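Long-range contact in Dhd127_a (Synthetic construct, PDB 6DLM), which pairs as a designed helical hairpin with a different partner chain, Dhd127_b, to form a synthetic coiled-coil heterodimer: residues Leu11-Leu25 with Leu52-Thr66. Residues are numbered along the deposited sequence; the frame is centred on the assembly and turned at random.
Sequences LADLSQHLVRLLERL and LHRELEKAVREVRET
Leu-18 and Leu-56 are the two knobs that lock this antiparallel helical hairpin, and each drops into a hole on the facing helix. Segments 11-25 and 52-66, on helices 3-37 and 44-73, pass with their axes 10.1 Å apart at closest approach and 159° between their N-to-C directions, in the knobs-into-holes packing of a coiled coil. Leu-18 enters the hollow formed by Leu-56, Ala-59, Val-60 and Val-63. With CG anti to the backbone N (chi1 -179°), it brings CD1 to 3.6 Å from Leu-56 CD2 and also against Ala-59 CB and Val-60 CG2, while CD2 turns to Val-63. The Ala-59 methyl forms part of the hollow's wall, and here the CA atoms of Leu-18 and Ala-59 are 6.4 Å apart. Going the other way, Leu-56 fills the hole ringed by Leu-18, Leu-21, Leu-22 and Leu-25. Its CD2 lies 3.6 Å from Leu-21 CB and just as close to Leu-22 CD2; its CD1 presses on Leu-25 CD2 at a tight 3.5 Å. Cut back to an alanine, Leu-56 would lose both methyls, which would probably open a gap among the four leucines and leave Leu-25 CD2 without one of its neighbours. One turn earlier in its helix, Leu-52 splits its methyls: CD2 rests on the Leu-25 backbone at CA, and CD1 sits over the centre of the Arg-24 guanidinium face, whose NE is paired with Glu-28. At the far end, Thr-66 sets CG2 against Leu-11 CB, while Val-63 meets Leu-11 CD1 with CG1 and holds CG2 between Leu-14 CB and Leu-18 CD2, 4.1 Å from each. The chain of Dhd127_b packs on Leu-11, Val-19, Leu-25 and His-53, so the hairpin also helps build the heterodimer interface. Leu-25 CD2 also lies over one face of the His-53 imidazole in a CH-pi contact, 4.1 Å from the ring centroid and 19° off its normal.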
ATOM      1  N   LEU A  11      -5.753   2.132 -14.008  1.00 14.75           N
ATOM      2  CA  LEU A  11      -6.016   2.085 -12.589  1.00 15.50           C
ATOM      3  C   LEU A  11      -5.752   0.675 -12.037  1.00 17.69           C
ATOM      4  O   LEU A  11      -5.208   0.532 -10.996  1.00 12.68           O
ATOM      5  CB  LEU A  11      -7.452   2.508 -12.308  1.00 15.20           C
ATOM      6  CG  LEU A  11      -7.866   2.539 -10.861  1.00 18.36           C
ATOM      7  CD1 LEU A  11      -6.918   3.385 -10.038  1.00 19.37           C
ATOM      8  CD2 LEU A  11      -9.286   3.041 -10.709  1.00 16.69           C
ATOM      9  N   ALA A  12      -6.160  -0.347 -12.772  1.00 13.17           N
ATOM     10  CA  ALA A  12      -5.867  -1.707 -12.354  1.00 17.02           C
ATOM     11  C   ALA A  12      -4.342  -1.932 -12.310  1.00 15.10           C
ATOM     12  O   ALA A  12      -3.845  -2.540 -11.377  1.00 15.09           O
ATOM     13  CB  ALA A  12      -6.522  -2.708 -13.281  1.00 16.80           C
ATOM     14  N   ASP A  13      -3.619  -1.421 -13.296  1.00 13.87           N
ATOM     15  CA  ASP A  13      -2.173  -1.568 -13.293  1.00 13.15           C
ATOM     16  C   ASP A  13      -1.552  -0.905 -12.057  1.00 13.87           C
ATOM     17  O   ASP A  13      -0.728  -1.507 -11.387  1.00 11.88           O
ATOM     18  CB  ASP A  13      -1.580  -0.878 -14.516  1.00 24.93           C
ATOM     19  CG  ASP A  13      -1.766  -1.660 -15.800  1.00 21.36           C
ATOM     20  OD1 ASP A  13      -2.165  -2.828 -15.761  1.00 20.11           O
ATOM     21  OD2 ASP A  13      -1.489  -1.073 -16.852  1.00 23.00           O
ATOM     22  N   LEU A  14      -1.958   0.323 -11.769  1.00 13.60           N
ATOM     23  CA  LEU A  14      -1.456   1.034 -10.598  1.00 13.14           C
ATOM     24  C   LEU A  14      -1.826   0.348  -9.276  1.00 12.91           C
ATOM     25  O   LEU A  14      -1.010   0.270  -8.375  1.00 14.86           O
ATOM     26  CB  LEU A  14      -1.975   2.469 -10.573  1.00 16.21           C
ATOM     27  CG  LEU A  14      -1.613   3.333 -11.775  1.00 21.80           C
ATOM     28  CD1 LEU A  14      -2.290   4.688 -11.673  1.00 19.07           C
ATOM     29  CD2 LEU A  14      -0.110   3.497 -11.883  1.00 38.44           C
ATOM     30  N   SER A  15      -3.047  -0.142  -9.169  1.00 11.71           N
ATOM     31  CA  SER A  15      -3.448  -0.815  -7.943  1.00 14.19           C
ATOM     32  C   SER A  15      -2.610  -2.068  -7.676  1.00 14.95           C
ATOM     33  O   SER A  15      -2.143  -2.261  -6.570  1.00 13.80           O
ATOM     34  CB  SER A  15      -4.925  -1.179  -8.008  1.00 18.53           C
ATOM     35  OG  SER A  15      -5.710  -0.020  -8.197  1.00 25.69           O
ATOM     36  N   GLN A  16      -2.408  -2.897  -8.690  1.00 10.10           N
ATOM     37  CA  GLN A  16      -1.586  -4.091  -8.512  1.00 12.50           C
ATOM     38  C   GLN A  16      -0.140  -3.724  -8.138  1.00 14.18           C
ATOM     39  O   GLN A  16       0.437  -4.334  -7.265  1.00 13.57           O
ATOM     40  CB  GLN A  16      -1.607  -4.958  -9.766  1.00 11.28           C
ATOM     41  CG  GLN A  16      -2.983  -5.489 -10.096  1.00 18.68           C
ATOM     42  CD  GLN A  16      -2.950  -6.546 -11.174  1.00 14.81           C
ATOM     43  OE1 GLN A  16      -2.367  -6.348 -12.226  1.00 13.83           O
ATOM     44  NE2 GLN A  16      -3.587  -7.674 -10.914  1.00 13.25           N
ATOM     45  N   HIS A  17       0.404  -2.708  -8.783  1.00 13.71           N
ATOM     46  CA  HIS A  17       1.749  -2.260  -8.462  1.00 16.57           C
ATOM     47  C   HIS A  17       1.828  -1.790  -6.998  1.00 11.29           C
ATOM     48  O   HIS A  17       2.745  -2.143  -6.285  1.00 13.46           O
ATOM     49  CB  HIS A  17       2.131  -1.119  -9.399  1.00 16.18           C
ATOM     50  CG  HIS A  17       3.363  -0.385  -8.988  1.00 17.56           C
ATOM     51  ND1 HIS A  17       3.329   0.881  -8.451  1.00 28.95           N
ATOM     52  CD2 HIS A  17       4.668  -0.735  -9.038  1.00 19.77           C
ATOM     53  CE1 HIS A  17       4.557   1.281  -8.187  1.00 23.29           C
ATOM     54  NE2 HIS A  17       5.389   0.318  -8.531  1.00 29.12           N
ATOM     55  N   LEU A  18       0.832  -1.039  -6.563  1.00 13.14           N
ATOM     56  CA  LEU A  18       0.797  -0.561  -5.192  1.00 11.21           C
ATOM     57  C   LEU A  18       0.749  -1.737  -4.197  1.00 11.46           C
ATOM     58  O   LEU A  18       1.435  -1.717  -3.193  1.00 13.69           O
ATOM     59  CB  LEU A  18      -0.409   0.349  -5.021  1.00 14.42           C
ATOM     60  CG  LEU A  18      -0.703   1.018  -3.691  1.00 16.35           C
ATOM     61  CD1 LEU A  18       0.477   1.813  -3.165  1.00 18.32           C
ATOM     62  CD2 LEU A  18      -1.910   1.915  -3.889  1.00 18.60           C
ATOM     63  N   VAL A  19      -0.054  -2.748  -4.477  1.00 13.48           N
ATOM     64  CA  VAL A  19      -0.108  -3.904  -3.590  1.00 10.94           C
ATOM     65  C   VAL A  19       1.221  -4.670  -3.533  1.00 13.51           C
ATOM     66  O   VAL A  19       1.650  -5.057  -2.468  1.00 14.35           O
ATOM     67  CB  VAL A  19      -1.244  -4.864  -3.970  1.00 15.73           C
ATOM     68  CG1 VAL A  19      -1.210  -6.101  -3.097  1.00 16.31           C
ATOM     69  CG2 VAL A  19      -2.578  -4.166  -3.837  1.00 19.39           C
ATOM     70  N   ARG A  20       1.869  -4.884  -4.673  1.00 14.12           N
ATOM     71  CA  ARG A  20       3.149  -5.582  -4.653  1.00 12.29           C
ATOM     72  C   ARG A  20       4.201  -4.853  -3.807  1.00 14.87           C
ATOM     73  O   ARG A  20       4.899  -5.481  -3.036  1.00 14.22           O
ATOM     74  CB  ARG A  20       3.699  -5.797  -6.065  1.00 19.17           C
ATOM     75  CG  ARG A  20       2.857  -6.722  -6.925  1.00 19.86           C
ATOM     76  CD  ARG A  20       3.527  -6.997  -8.269  1.00 15.81           C
ATOM     77  NE  ARG A  20       3.691  -5.795  -9.074  1.00 11.72           N
ATOM     78  CZ  ARG A  20       2.850  -5.404 -10.022  1.00 11.28           C
ATOM     79  NH1 ARG A  20       1.771  -6.115 -10.294  1.00 15.48           N
ATOM     80  NH2 ARG A  20       3.082  -4.297 -10.696  1.00 14.41           N
ATOM     81  N   LEU A  21       4.243  -3.529  -3.939  1.00 12.57           N
ATOM     82  CA  LEU A  21       5.169  -2.698  -3.177  1.00 13.90           C
ATOM     83  C   LEU A  21       4.894  -2.776  -1.683  1.00 12.05           C
ATOM     84  O   LEU A  21       5.799  -2.869  -0.880  1.00 12.59           O
ATOM     85  CB  LEU A  21       5.017  -1.241  -3.585  1.00 13.98           C
ATOM     86  CG  LEU A  21       5.784  -0.717  -4.779  1.00 37.85           C
ATOM     87  CD1 LEU A  21       5.874   0.794  -4.646  1.00 36.20           C
ATOM     88  CD2 LEU A  21       7.177  -1.318  -4.835  1.00 35.66           C
ATOM     89  N   LEU A  22       3.621  -2.722  -1.328  1.00 14.66           N
ATOM     90  CA  LEU A  22       3.219  -2.807   0.072  1.00 12.94           C
ATOM     91  C   LEU A  22       3.642  -4.166   0.624  1.00 17.68           C
ATOM     92  O   LEU A  22       4.200  -4.239   1.705  1.00 14.77           O
ATOM     93  CB  LEU A  22       1.715  -2.666   0.250  1.00 13.48           C
ATOM     94  CG  LEU A  22       1.144  -1.284  -0.036  1.00 13.85           C
ATOM     95  CD1 LEU A  22      -0.348  -1.375  -0.278  1.00 12.96           C
ATOM     96  CD2 LEU A  22       1.439  -0.346   1.119  1.00 19.01           C
ATOM     97  N   GLU A  23       3.396  -5.226  -0.132  1.00 16.06           N
ATOM     98  CA  GLU A  23       3.806  -6.557   0.308  1.00 14.68           C
ATOM     99  C   GLU A  23       5.336  -6.609   0.480  1.00 17.47           C
ATOM    100  O   GLU A  23       5.813  -7.218   1.423  1.00 15.14           O
ATOM    101  CB  GLU A  23       3.307  -7.642  -0.653  1.00 12.58           C
ATOM    102  CG  GLU A  23       1.794  -7.731  -0.720  1.00 13.36           C
ATOM    103  CD  GLU A  23       1.284  -8.650  -1.825  1.00 20.37           C
ATOM    104  OE1 GLU A  23       0.318  -9.383  -1.577  1.00 23.44           O
ATOM    105  OE2 GLU A  23       1.839  -8.633  -2.935  1.00 18.49           O
ATOM    106  N   ARG A  24       6.066  -5.963  -0.417  1.00 12.96           N
ATOM    107  CA  ARG A  24       7.512  -5.897  -0.303  1.00 10.83           C
ATOM    108  C   ARG A  24       7.940  -5.147   0.963  1.00 16.45           C
ATOM    109  O   ARG A  24       8.814  -5.599   1.678  1.00 12.91           O
ATOM    110  CB  ARG A  24       8.099  -5.203  -1.525  1.00 17.19           C
ATOM    111  CG  ARG A  24       9.598  -5.046  -1.488  1.00 22.66           C
ATOM    112  CD  ARG A  24      10.093  -4.479  -2.807  1.00 33.53           C
ATOM    113  NE  ARG A  24      11.285  -3.671  -2.641  1.00 40.72           N
ATOM    114  CZ  ARG A  24      11.663  -2.731  -3.493  1.00 42.42           C
ATOM    115  NH1 ARG A  24      10.938  -2.485  -4.572  1.00 42.38           N
ATOM    116  NH2 ARG A  24      12.766  -2.043  -3.269  1.00 53.67           N
ATOM    117  N   LEU A  25       7.305  -4.013   1.252  1.00 12.27           N
ATOM    118  CA  LEU A  25       7.624  -3.265   2.450  1.00 11.40           C
ATOM    119  C   LEU A  25       7.356  -4.081   3.718  1.00 16.94           C
ATOM    120  O   LEU A  25       8.180  -4.081   4.623  1.00 14.20           O
ATOM    121  CB  LEU A  25       6.800  -1.981   2.485  1.00 12.80           C
ATOM    122  CG  LEU A  25       6.825  -1.192   3.793  1.00 10.61           C
ATOM    123  CD1 LEU A  25       8.241  -0.798   4.155  1.00 14.68           C
ATOM    124  CD2 LEU A  25       5.940   0.036   3.691  1.00 14.82           C
ATOM    125  N   LEU A  52      11.280   3.090   0.230  1.00 22.79           N
ATOM    126  CA  LEU A  52      10.059   2.361  -0.081  1.00 15.79           C
ATOM    127  C   LEU A  52       8.817   3.151   0.366  1.00 16.05           C
ATOM    128  O   LEU A  52       7.847   3.249  -0.369  1.00 17.39           O
ATOM    129  CB  LEU A  52      10.107   1.010   0.612  1.00 19.10           C
ATOM    130  CG  LEU A  52       9.347  -0.177   0.042  1.00 37.70           C
ATOM    131  CD1 LEU A  52       9.273  -0.183  -1.475  1.00 33.50           C
ATOM    132  CD2 LEU A  52      10.032  -1.441   0.536  1.00 30.14           C
ATOM    133  N   HIS A  53       8.846   3.733   1.560  1.00 17.13           N
ATOM    134  CA  HIS A  53       7.732   4.555   1.992  1.00 14.57           C
ATOM    135  C   HIS A  53       7.515   5.726   1.028  1.00 17.95           C
ATOM    136  O   HIS A  53       6.391   5.984   0.643  1.00 24.77           O
ATOM    137  CB  HIS A  53       8.034   5.128   3.367  1.00 20.69           C
ATOM    138  CG  HIS A  53       7.627   4.240   4.492  1.00 21.03           C
ATOM    139  ND1 HIS A  53       6.398   4.336   5.105  1.00 22.54           N
ATOM    140  CD2 HIS A  53       8.287   3.241   5.121  1.00 17.52           C
ATOM    141  CE1 HIS A  53       6.317   3.427   6.058  1.00 26.63           C
ATOM    142  NE2 HIS A  53       7.452   2.753   6.091  1.00 22.46           N
ATOM    143  N   ARG A  54       8.597   6.358   0.597  1.00 25.35           N
ATOM    144  CA  ARG A  54       8.520   7.499  -0.306  1.00 23.87           C
ATOM    145  C   ARG A  54       7.872   7.091  -1.614  1.00 25.44           C
ATOM    146  O   ARG A  54       6.962   7.734  -2.097  1.00 24.33           O
ATOM    147  CB  ARG A  54       9.931   8.010  -0.606  0.83 26.40           C
ATOM    148  CG  ARG A  54       9.991   9.450  -1.093  0.68 30.01           C
ATOM    149  CD  ARG A  54      11.333   9.836  -1.723  0.43 44.65           C
ATOM    150  NE  ARG A  54      12.498   9.234  -1.072  0.54 43.32           N
ATOM    151  CZ  ARG A  54      12.806   9.392   0.208  0.72 51.25           C
ATOM    152  NH1 ARG A  54      13.883   8.803   0.705  1.00 46.25           N
ATOM    153  NH2 ARG A  54      12.031  10.120   0.997  1.00 48.15           N
ATOM    154  N   GLU A  55       8.291   5.949  -2.137  0.54 22.44           N
ATOM    155  CA  GLU A  55       7.724   5.436  -3.370  0.54 21.89           C
ATOM    156  C   GLU A  55       6.242   5.073  -3.206  0.54 22.67           C
ATOM    157  O   GLU A  55       5.452   5.264  -4.114  0.54 19.81           O
ATOM    158  CB  GLU A  55       8.549   4.264  -3.888  0.54 25.74           C
ATOM    159  CG  GLU A  55       9.979   4.673  -4.208  0.54 21.03           C
ATOM    160  CD  GLU A  55      10.047   5.782  -5.251  0.54 27.24           C
ATOM    161  OE1 GLU A  55       9.469   5.600  -6.332  0.54 38.82           O
ATOM    162  OE2 GLU A  55      10.679   6.827  -4.996  0.54 20.48           O
ATOM    163  N   LEU A  56       5.893   4.489  -2.065  1.00 20.34           N
ATOM    164  CA  LEU A  56       4.507   4.127  -1.804  1.00 17.61           C
ATOM    165  C   LEU A  56       3.592   5.361  -1.712  1.00 15.03           C
ATOM    166  O   LEU A  56       2.506   5.375  -2.256  1.00 21.86           O
ATOM    167  CB  LEU A  56       4.421   3.299  -0.529  1.00 24.81           C
ATOM    168  CG  LEU A  56       4.740   1.829  -0.775  1.00 20.43           C
ATOM    169  CD1 LEU A  56       5.183   1.134   0.494  1.00 14.82           C
ATOM    170  CD2 LEU A  56       3.527   1.152  -1.383  1.00 28.53           C
ATOM    171  N   GLU A  57       4.054   6.397  -1.025  1.00 15.64           N
ATOM    172  CA  GLU A  57       3.288   7.622  -0.906  1.00 14.86           C
ATOM    173  C   GLU A  57       3.045   8.212  -2.299  1.00 17.15           C
ATOM    174  O   GLU A  57       1.946   8.638  -2.589  1.00 19.74           O
ATOM    175  CB  GLU A  57       4.031   8.631  -0.034  1.00 21.86           C
ATOM    176  CG  GLU A  57       4.143   8.210   1.410  1.00 21.69           C
ATOM    177  CD  GLU A  57       5.134   9.042   2.196  1.00 48.12           C
ATOM    178  OE1 GLU A  57       5.841   9.878   1.597  1.00 41.83           O
ATOM    179  OE2 GLU A  57       5.218   8.846   3.419  1.00 56.32           O
ATOM    180  N   LYS A  58       4.074   8.192  -3.129  1.00 20.08           N
ATOM    181  CA  LYS A  58       3.977   8.670  -4.496  1.00 24.57           C
ATOM    182  C   LYS A  58       2.969   7.830  -5.306  1.00 18.10           C
ATOM    183  O   LYS A  58       2.168   8.386  -6.041  1.00 22.51           O
ATOM    184  CB  LYS A  58       5.363   8.649  -5.137  1.00 21.33           C
ATOM    185  CG  LYS A  58       5.376   8.698  -6.648  1.00 48.20           C
ATOM    186  CD  LYS A  58       6.800   8.858  -7.168  1.00 54.11           C
ATOM    187  CE  LYS A  58       6.961   8.255  -8.545  1.00 64.67           C
ATOM    188  NZ  LYS A  58       6.944   6.769  -8.486  1.00 78.72           N
ATOM    189  N   ALA A  59       3.004   6.511  -5.152  1.00 18.05           N
ATOM    190  CA  ALA A  59       2.049   5.645  -5.846  1.00 17.57           C
ATOM    191  C   ALA A  59       0.601   5.936  -5.416  1.00 20.88           C
ATOM    192  O   ALA A  59      -0.291   5.993  -6.244  1.00 18.13           O
ATOM    193  CB  ALA A  59       2.388   4.186  -5.614  1.00 22.28           C
ATOM    194  N   VAL A  60       0.392   6.140  -4.127  1.00 14.60           N
ATOM    195  CA  VAL A  60      -0.928   6.479  -3.645  1.00 13.22           C
ATOM    196  C   VAL A  60      -1.403   7.816  -4.240  1.00 16.51           C
ATOM    197  O   VAL A  60      -2.541   7.928  -4.633  1.00 15.24           O
ATOM    198  CB  VAL A  60      -0.959   6.552  -2.116  1.00 13.20           C
ATOM    199  CG1 VAL A  60      -2.306   7.070  -1.644  1.00 20.78           C
ATOM    200  CG2 VAL A  60      -0.655   5.186  -1.529  1.00 15.80           C
ATOM    201  N   ARG A  61      -0.520   8.799  -4.337  1.00 16.04           N
ATOM    202  CA  ARG A  61      -0.921  10.069  -4.929  1.00 17.18           C
ATOM    203  C   ARG A  61      -1.356   9.899  -6.389  1.00 18.18           C
ATOM    204  O   ARG A  61      -2.374  10.436  -6.781  1.00 17.22           O
ATOM    205  CB  ARG A  61       0.215  11.091  -4.852  1.00 18.65           C
ATOM    206  CG  ARG A  61       0.454  11.635  -3.460  1.00 24.87           C
ATOM    207  CD  ARG A  61       1.392  12.836  -3.483  1.00 27.93           C
ATOM    208  NE  ARG A  61       2.771  12.462  -3.770  1.00 29.40           N
ATOM    209  CZ  ARG A  61       3.664  12.148  -2.842  1.00 26.03           C
ATOM    210  NH1 ARG A  61       3.328  12.161  -1.566  1.00 26.48           N
ATOM    211  NH2 ARG A  61       4.893  11.825  -3.194  1.00 32.22           N
ATOM    212  N   GLU A  62      -0.607   9.141  -7.188  1.00 20.03           N
ATOM    213  CA  GLU A  62      -1.001   8.913  -8.571  1.00 21.41           C
ATOM    214  C   GLU A  62      -2.343   8.167  -8.685  1.00 17.55           C
ATOM    215  O   GLU A  62      -3.108   8.446  -9.594  1.00 16.08           O
ATOM    216  CB  GLU A  62       0.085   8.197  -9.371  1.00 18.76           C
ATOM    217  CG  GLU A  62      -0.231   8.087 -10.859  1.00 29.24           C
ATOM    218  CD  GLU A  62      -0.571   9.417 -11.520  1.00 29.51           C
ATOM    219  OE1 GLU A  62      -0.038  10.455 -11.105  1.00 22.92           O
ATOM    220  OE2 GLU A  62      -1.377   9.416 -12.467  1.00 28.03           O
ATOM    221  N   VAL A  63      -2.611   7.240  -7.774  1.00 18.97           N
ATOM    222  CA  VAL A  63      -3.861   6.513  -7.820  1.00 18.98           C
ATOM    223  C   VAL A  63      -5.000   7.500  -7.634  1.00 17.06           C
ATOM    224  O   VAL A  63      -6.012   7.422  -8.301  1.00 14.58           O
ATOM    225  CB  VAL A  63      -3.936   5.432  -6.726  1.00 16.54           C
ATOM    226  CG1 VAL A  63      -5.349   4.900  -6.606  1.00 13.98           C
ATOM    227  CG2 VAL A  63      -2.948   4.315  -7.022  1.00 15.42           C
ATOM    228  N   ARG A  64      -4.827   8.431  -6.711  0.50 17.41           N
ATOM    229  CA  ARG A  64      -5.854   9.435  -6.477  0.50 17.45           C
ATOM    230  C   ARG A  64      -6.045  10.334  -7.712  0.50 21.35           C
ATOM    231  O   ARG A  64      -7.146  10.778  -7.990  0.50 20.11           O
ATOM    232  CB  ARG A  64      -5.558  10.226  -5.205  0.50 19.38           C
ATOM    233  CG  ARG A  64      -5.642   9.353  -3.962  0.50 21.74           C
ATOM    234  CD  ARG A  64      -5.651  10.156  -2.672  0.50 23.69           C
ATOM    235  NE  ARG A  64      -6.388   9.471  -1.607  0.50 25.98           N
ATOM    236  CZ  ARG A  64      -5.817   8.917  -0.549  0.50 27.83           C
ATOM    237  NH1 ARG A  64      -4.510   8.964  -0.411  0.50 19.47           N
ATOM    238  NH2 ARG A  64      -6.550   8.318   0.366  0.50 29.80           N
ATOM    239  N   GLU A  65      -4.945  10.683  -8.367  1.00 15.79           N
ATOM    240  CA  GLU A  65      -5.025  11.505  -9.571  1.00 17.88           C
ATOM    241  C   GLU A  65      -5.804  10.723 -10.639  1.00 16.37           C
ATOM    242  O   GLU A  65      -6.605  11.296 -11.345  1.00 21.95           O
ATOM    243  CB  GLU A  65      -3.646  11.873 -10.097  1.00 21.76           C
ATOM    244  CG  GLU A  65      -2.864  12.792  -9.186  1.00 25.41           C
ATOM    245  CD  GLU A  65      -3.372  14.218  -9.191  1.00 29.44           C
ATOM    246  OE1 GLU A  65      -4.226  14.567 -10.019  1.00 29.49           O
ATOM    247  OE2 GLU A  65      -2.904  14.999  -8.351  1.00 50.53           O
ATOM    248  N   THR A  66      -5.557   9.429 -10.732  1.00 16.18           N
ATOM    249  CA  THR A  66      -6.278   8.599 -11.681  1.00 15.25           C
ATOM    250  C   THR A  66      -7.786   8.594 -11.360  1.00 21.44           C
ATOM    251  O   THR A  66      -8.608   8.662 -12.260  1.00 16.61           O
ATOM    252  CB  THR A  66      -5.715   7.173 -11.705  1.00 15.19           C
ATOM    253  OG1 THR A  66      -4.318   7.228 -12.006  1.00 17.36           O
ATOM    254  CG2 THR A  66      -6.425   6.345 -12.744  1.00 22.56           C
TER